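Local coordinates for Alpha/beta hydrolase family protein (Bacillus anthracis, PDB 3OOS) that probably catalyses the hydrolysis of a substrate not yet identified, as an enzyme of the alpha/beta hydrolase fold, at residues A105-Y108 with A109-A112; V213-K216 with L217-V220; V28-L31 with Y32-Y35. All blocks are in the same frame, centred on the assembly; numbering follows the deposited sequence. Where two conformers were deposited one is given.

From the N terminus the chain reaches contact 3 first, where it leaves strand 25-28 of the central sheet and turns into the short strand 33-34. Contact 1 follows, the last two turns of helix 100-112, and contact 2 comes later, in the short helix 214-217 and the turn that leads toward strand 224-229. The three are in series and none crosses or encloses another. Contacts 1 and 2 touch: Leu106 packs on Leu217, and Thr110 on Lys216 and Val220. Contact 3 stays about 7 Å from contact 1 at the nearest atoms, yet His30, Leu31 and Tyr32 rest on Ala100, at the start of the helix that carries contact 1.

Contact 1: A105-Y108 with A109-A112; sequences ALVY and ATEA
The last two turns of helix 100-112, the helix of the beta-alpha-beta unit between strands 93-98 and 116-122, place residues 109-112 one turn on from 105-108. Four successive i to i+4 backbone bonds hold this stretch: Ala109 N to Ala105 O, Thr110 N to Leu106 O, Glu111 N to Val107 O at 2.9 Å, and Ala112 N to Tyr108 O at 2.8 Å. Thr110 folds its hydroxyl back over the helix: with chi1 at 61°, OG1 sits between its own N and carbonyl carbon, 3.2 Å from Val107 O and 3.4 Å from Leu106 O; where its proton goes is not settled. Its CG2 lies against Leu106 O. One turn apart, Val107 and Glu111 run side by side in the same direction, Val107 CG1 meeting Glu111 CG at 3.9 Å. The Glu111 chain then bends at chi2 and carries its carboxylate away. On another side, Tyr108 swings its ring past Ala112, whose CB comes to the ring edge, 4.1 Å from Tyr108 CE1. The phenol OH is fixed further out by hydrogen bonds with Glu82 and Trp93, which pin the far end of the ring. Ala105 packs on Val121 and Ala109 on Ile119 of strand 116-122. Strand, GxSxG turn, then helix is the arrangement of the nucleophile elbow in alpha/beta hydrolases, and the pattern at Gly97, Ser99 and Gly101 is consistent with it here.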
loop_
_atom_site.group_PDB
_atom_site.type_symbol
_atom_site.label_atom_id
_atom_site.label_comp_id
_atom_site.label_asym_id
_atom_site.label_seq_id
_atom_site.Cartn_x
_atom_site.Cartn_y
_atom_site.Cartn_z
ATOM N N ALA A 105 1.629 6.838 1.620
ATOM C CA ALA A 105 2.952 7.371 1.262
ATOM C C ALA A 105 2.906 8.868 0.959
ATOM O O ALA A 105 3.771 9.629 1.402
ATOM C CB ALA A 105 3.535 6.611 0.071
ATOM N N LEU A 106 1.895 9.278 0.197
ATOM C CA LEU A 106 1.731 10.683 -0.160
ATOM C C LEU A 106 1.457 11.536 1.072
ATOM O O LEU A 106 1.989 12.637 1.193
ATOM C CB LEU A 106 0.631 10.860 -1.212
ATOM C CG LEU A 106 0.896 10.176 -2.563
ATOM C CD1 LEU A 106 -0.334 10.266 -3.461
ATOM C CD2 LEU A 106 2.131 10.747 -3.284
ATOM N N VAL A 107 0.641 11.020 1.987
ATOM C CA VAL A 107 0.373 11.720 3.244
ATOM C C VAL A 107 1.622 11.766 4.138
ATOM O O VAL A 107 1.873 12.777 4.784
ATOM C CB VAL A 107 -0.870 11.145 3.975
ATOM C CG1 VAL A 107 -1.098 11.848 5.315
ATOM C CG2 VAL A 107 -2.106 11.302 3.089
ATOM N N TYR A 108 2.421 10.697 4.155
ATOM C CA TYR A 108 3.703 10.741 4.876
ATOM C C TYR A 108 4.549 11.910 4.359
ATOM O O TYR A 108 5.111 12.686 5.146
ATOM C CB TYR A 108 4.470 9.417 4.736
ATOM C CG TYR A 108 5.380 9.057 5.907
ATOM C CD1 TYR A 108 6.054 10.038 6.646
ATOM C CD2 TYR A 108 5.582 7.722 6.258
ATOM C CE1 TYR A 108 6.893 9.695 7.715
ATOM C CE2 TYR A 108 6.417 7.368 7.315
ATOM C CZ TYR A 108 7.066 8.351 8.039
ATOM O OH TYR A 108 7.887 7.978 9.086
ATOM N N ALA A 109 4.612 12.046 3.036
ATOM C CA ALA A 109 5.381 13.123 2.413
ATOM C C ALA A 109 4.825 14.509 2.754
ATOM O O ALA A 109 5.583 15.428 3.070
ATOM C CB ALA A 109 5.456 12.917 0.908
ATOM N N THR A 110 3.508 14.669 2.714
ATOM C CA THR A 110 2.930 15.991 2.963
ATOM C C THR A 110 3.000 16.408 4.440
ATOM O O THR A 110 3.117 17.596 4.748
ATOM C CB THR A 110 1.489 16.123 2.425
ATOM O OG1 THR A 110 0.639 15.170 3.073
ATOM C CG2 THR A 110 1.454 15.904 0.907
ATOM N N GLU A 111 2.927 15.435 5.342
ATOM C CA GLU A 111 2.985 15.726 6.774
ATOM C C GLU A 111 4.421 15.834 7.274
ATOM O O GLU A 111 4.744 16.732 8.056
ATOM C CB GLU A 111 2.245 14.653 7.579
ATOM C CG GLU A 111 0.737 14.654 7.392
ATOM C CD GLU A 111 0.028 15.640 8.303
ATOM O OE1 GLU A 111 0.201 15.552 9.538
ATOM O OE2 GLU A 111 -0.720 16.493 7.782
ATOM N N ALA A 112 5.277 14.920 6.820
ATOM C CA ALA A 112 6.600 14.733 7.429
ATOM C C ALA A 112 7.720 14.378 6.455
ATOM O O ALA A 112 8.532 13.495 6.740
ATOM C CB ALA A 112 6.508 13.670 8.543
#

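Contact 2: V213-K216 with L217-V220; sequences VRQK and LKFV
Val213 and Leu217 make the apolar part of this short, weakly bonded helical turn and its exit. Their side chains meet at a slant, Val213 CG2 standing 4.1 Å from Leu217 CG, and the same leucine CG presses on Val213 O at 3.3 Å. Backbone bonds come next. Leu217 N gives its hydrogen to Val213 O at 3.0 Å, and weakly to Arg214 O as well; Lys218 N reaches Gln215 O, again weakly. Phe219 N bonds Lys216 O at 3.0 Å, and a type I turn from Leu217 to Val220 closes with Val220 N on Leu217 O. Among polar side chains, Gln215 and Lys218 lie alongside each other: the glutamine bends at chi2 (-60°) while the lysine stays extended, which leaves Lys218 NZ in a weak bond to Gln215 OE1 at 3.4 Å. The Phe219 ring presents its edge to Lys216 O. Arg214 turns away to a salt bridge with Asp212. On the inner side Leu217 also touches Ala126 and Leu246 of helix 237-246, and Val220 packs on Ala109 of helix 100-112 just before the chain enters strand 224-229.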
loop_
_atom_site.group_PDB
_atom_site.type_symbol
_atom_site.label_atom_id
_atom_site.label_comp_id
_atom_site.label_asym_id
_atom_site.label_seq_id
_atom_site.Cartn_x
_atom_site.Cartn_y
_atom_site.Cartn_z
ATOM N N VAL A 213 -4.697 15.529 -1.699
ATOM C CA VAL A 213 -3.384 16.114 -1.424
ATOM C C VAL A 213 -2.759 16.758 -2.672
ATOM O O VAL A 213 -1.574 17.075 -2.679
ATOM C CB VAL A 213 -2.400 15.075 -0.806
ATOM C CG1 VAL A 213 -2.909 14.588 0.551
ATOM C CG2 VAL A 213 -2.157 13.894 -1.761
ATOM N N ARG A 214 -3.564 16.964 -3.713
ATOM C CA ARG A 214 -3.047 17.446 -5.004
ATOM C C ARG A 214 -2.212 18.721 -4.905
ATOM O O ARG A 214 -1.124 18.797 -5.476
ATOM C CB ARG A 214 -4.181 17.647 -6.009
ATOM C CG ARG A 214 -4.743 16.348 -6.563
ATOM C CD ARG A 214 -5.983 16.604 -7.405
ATOM N NE ARG A 214 -7.110 17.068 -6.593
ATOM C CZ ARG A 214 -8.311 17.379 -7.075
ATOM N NH1 ARG A 214 -8.559 17.281 -8.376
ATOM N NH2 ARG A 214 -9.270 17.787 -6.251
ATOM N N GLN A 215 -2.723 19.717 -4.188
ATOM C CA GLN A 215 -2.020 20.992 -4.079
ATOM C C GLN A 215 -0.763 20.862 -3.227
ATOM O O GLN A 215 0.279 21.437 -3.548
ATOM C CB GLN A 215 -2.940 22.094 -3.542
ATOM C CG GLN A 215 -4.084 22.475 -4.485
ATOM C CD GLN A 215 -3.604 22.998 -5.838
ATOM O OE1 GLN A 215 -2.618 23.736 -5.924
ATOM N NE2 GLN A 215 -4.308 22.618 -6.900
ATOM N N LYS A 216 -0.855 20.078 -2.158
ATOM C CA LYS A 216 0.287 19.878 -1.275
ATOM C C LYS A 216 1.429 19.123 -1.953
ATOM O O LYS A 216 2.587 19.309 -1.584
ATOM C CB LYS A 216 -0.135 19.196 0.030
ATOM C CG LYS A 216 -0.812 20.151 1.015
ATOM C CD LYS A 216 -1.043 19.521 2.395
ATOM C CE LYS A 216 -2.102 18.422 2.373
ATOM N NZ LYS A 216 -3.444 18.916 1.924
ATOM N N LEU A 217 1.116 18.299 -2.955
ATOM C CA LEU A 217 2.157 17.536 -3.660
ATOM C C LEU A 217 3.186 18.424 -4.364
ATOM O O LEU A 217 4.341 18.025 -4.537
ATOM C CB LEU A 217 1.556 16.546 -4.660
ATOM C CG LEU A 217 0.835 15.318 -4.094
ATOM C CD1 LEU A 217 0.503 14.373 -5.233
ATOM C CD2 LEU A 217 1.656 14.603 -3.021
ATOM N N LYS A 218 2.763 19.627 -4.751
ATOM C CA LYS A 218 3.637 20.584 -5.425
ATOM C C LYS A 218 4.768 21.060 -4.509
ATOM O O LYS A 218 5.761 21.632 -4.971
ATOM C CB LYS A 218 2.818 21.776 -5.938
ATOM C CG LYS A 218 1.739 21.395 -6.948
ATOM C CD LYS A 218 0.862 22.583 -7.318
ATOM C CE LYS A 218 0.110 22.323 -8.615
ATOM N NZ LYS A 218 -0.964 23.323 -8.858
ATOM N N PHE A 219 4.615 20.816 -3.210
ATOM C CA PHE A 219 5.598 21.251 -2.218
ATOM C C PHE A 219 6.372 20.085 -1.596
ATOM O O PHE A 219 7.155 20.276 -0.662
ATOM C CB PHE A 219 4.927 22.133 -1.158
ATOM C CG PHE A 219 4.251 23.344 -1.740
ATOM C CD1 PHE A 219 4.991 24.475 -2.067
ATOM C CD2 PHE A 219 2.883 23.338 -2.004
ATOM C CE1 PHE A 219 4.377 25.593 -2.629
ATOM C CE2 PHE A 219 2.260 24.455 -2.562
ATOM C CZ PHE A 219 3.007 25.581 -2.874
ATOM N N VAL A 220 6.151 18.888 -2.136
ATOM C CA VAL A 220 6.913 17.694 -1.767
ATOM C C VAL A 220 8.216 17.690 -2.576
ATOM O O VAL A 220 8.191 17.635 -3.810
ATOM C CB VAL A 220 6.089 16.401 -2.008
ATOM C CG1 VAL A 220 6.957 15.145 -1.857
ATOM C CG2 VAL A 220 4.893 16.349 -1.050
#

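Contact 3: V28-L31 with Y32-Y35; sequences VTHL and YSEY. With SO4 (sulfate ion), chain B.
Past strand 25-28 the backbone runs extended through Thr29 and His30, turns at Leu31 and Tyr32, and resumes a strand at Ser33 and Glu34. His30 is the hub of the turn. Its CG stands opposite the backbone N (chi1 -173°), which brings ND1 over the turn to accept a nearly straight bond from Tyr32 N at 3.1 Å, although the N-H arrives 36° out of the imidazole plane. Ser33 OG lies 2.9 Å from the same ND1. The imidazole meets Tyr32 in an edge-to-face stack with planes at 89°: His30 CE1 sits over one face, toward the rim, 3.4 Å from Tyr32 CE1. Both rings then reach a sulfate, probably from the crystallisation liquor. His30 NE2 donates to its O3 at 2.8 Å, in the ring plane, and Tyr32 OH donates to O1 at 2.7 Å. Across the turn, Tyr35 OH rests 3.1 Å from His30 CB, with the phenol crossing Thr29 at about a right angle. A water accepts from Ser33 N and lies 2.7 Å from His30 O, linking the two. A loop after the strand, beside Ser99, the probable nucleophile, is typical of the alpha/beta hydrolase active site, and in relatives it commonly supplies part of the oxyanion hole; here the sulfate, held also by Ser99 OG and Ala100 N, probably marks that anion-binding region.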
loop_
_atom_site.group_PDB
_atom_site.type_symbol
_atom_site.label_atom_id
_atom_site.label_comp_id
_atom_site.label_asym_id
_atom_site.label_seq_id
_atom_site.Cartn_x
_atom_site.Cartn_y
_atom_site.Cartn_z
ATOM N N VAL A 28 7.665 -0.104 5.024
ATOM C CA VAL A 28 6.588 -0.547 4.141
ATOM C C VAL A 28 5.376 -0.897 4.987
ATOM O O VAL A 28 5.488 -1.623 5.971
ATOM C CB VAL A 28 6.981 -1.793 3.300
ATOM C CG1 VAL A 28 5.771 -2.328 2.514
ATOM C CG2 VAL A 28 8.138 -1.473 2.361
ATOM N N THR A 29 4.220 -0.371 4.604
ATOM C CA THR A 29 2.966 -0.788 5.222
ATOM C C THR A 29 1.811 -0.539 4.261
ATOM O O THR A 29 2.021 -0.081 3.137
ATOM C CB THR A 29 2.747 -0.134 6.627
ATOM O OG1 THR A 29 1.736 -0.852 7.345
ATOM C CG2 THR A 29 2.361 1.334 6.517
ATOM N N HIS A 30 0.605 -0.868 4.703
ATOM C CA HIS A 30 -0.597 -0.653 3.923
ATOM C C HIS A 30 -1.629 -0.025 4.845
ATOM O O HIS A 30 -1.506 -0.116 6.062
ATOM C CB HIS A 30 -1.109 -1.980 3.368
ATOM C CG HIS A 30 -2.252 -1.830 2.420
ATOM N ND1 HIS A 30 -3.566 -1.982 2.807
ATOM C CD2 HIS A 30 -2.281 -1.516 1.104
ATOM C CE1 HIS A 30 -4.354 -1.777 1.767
ATOM N NE2 HIS A 30 -3.598 -1.494 0.721
ATOM N N LEU A 31 -2.638 0.616 4.271
ATOM C CA LEU A 31 -3.615 1.350 5.070
ATOM C C LEU A 31 -4.583 0.461 5.856
ATOM O O LEU A 31 -5.095 0.876 6.898
ATOM C CB LEU A 31 -4.389 2.335 4.192
ATOM C CG LEU A 31 -5.177 3.420 4.925
ATOM C CD1 LEU A 31 -4.269 4.233 5.846
ATOM C CD2 LEU A 31 -5.861 4.310 3.912
ATOM N N TYR A 32 -4.839 -0.750 5.368
ATOM C CA TYR A 32 -5.795 -1.637 6.040
ATOM C C TYR A 32 -5.496 -3.121 5.855
ATOM O O TYR A 32 -6.374 -3.904 5.494
ATOM C CB TYR A 32 -7.249 -1.300 5.653
ATOM C CG TYR A 32 -7.484 -0.974 4.193
ATOM C CD1 TYR A 32 -7.569 -1.986 3.235
ATOM C CD2 TYR A 32 -7.651 0.346 3.776
ATOM C CE1 TYR A 32 -7.794 -1.688 1.897
ATOM C CE2 TYR A 32 -7.883 0.654 2.436
ATOM C CZ TYR A 32 -7.948 -0.368 1.504
ATOM O OH TYR A 32 -8.172 -0.074 0.176
ATOM N N SER A 33 -4.250 -3.499 6.120
ATOM C CA SER A 33 -3.815 -4.892 6.012
ATOM C C SER A 33 -2.972 -5.296 7.209
ATOM O O SER A 33 -2.271 -4.470 7.795
ATOM C CB SER A 33 -2.991 -5.109 4.741
ATOM O OG SER A 33 -3.724 -4.770 3.585
ATOM N N GLU A 34 -3.033 -6.574 7.564
ATOM C CA GLU A 34 -2.159 -7.103 8.606
ATOM C C GLU A 34 -1.256 -8.203 8.069
ATOM O O GLU A 34 -1.684 -9.041 7.282
ATOM C CB GLU A 34 -2.953 -7.577 9.828
ATOM C CG GLU A 34 -3.972 -8.682 9.560
ATOM C CD GLU A 34 -4.857 -8.973 10.760
ATOM O OE1 GLU A 34 -4.611 -8.425 11.857
ATOM O OE2 GLU A 34 -5.806 -9.763 10.605
ATOM N N TYR A 35 -0.002 -8.176 8.505
ATOM C CA TYR A 35 1.036 -9.059 7.998
ATOM C C TYR A 35 1.480 -10.082 9.038
ATOM O O TYR A 35 1.219 -9.933 10.232
ATOM C CB TYR A 35 2.251 -8.230 7.570
ATOM C CG TYR A 35 1.949 -7.128 6.581
ATOM C CD1 TYR A 35 1.722 -7.417 5.236
ATOM C CD2 TYR A 35 1.909 -5.793 6.986
ATOM C CE1 TYR A 35 1.454 -6.408 4.320
ATOM C CE2 TYR A 35 1.642 -4.774 6.076
ATOM C CZ TYR A 35 1.416 -5.091 4.746
ATOM O OH TYR A 35 1.158 -4.094 3.833
HETATM S S SO4 B . -5.921 -2.005 -1.904
HETATM O O1 SO4 B . -7.308 -1.999 -1.451
HETATM O O2 SO4 B . -5.891 -2.018 -3.359
HETATM O O3 SO4 B . -5.241 -0.825 -1.383
HETATM O O4 SO4 B . -5.260 -3.205 -1.392
HETATM O O HOH W 1 -3.038 -1.494 7.860
#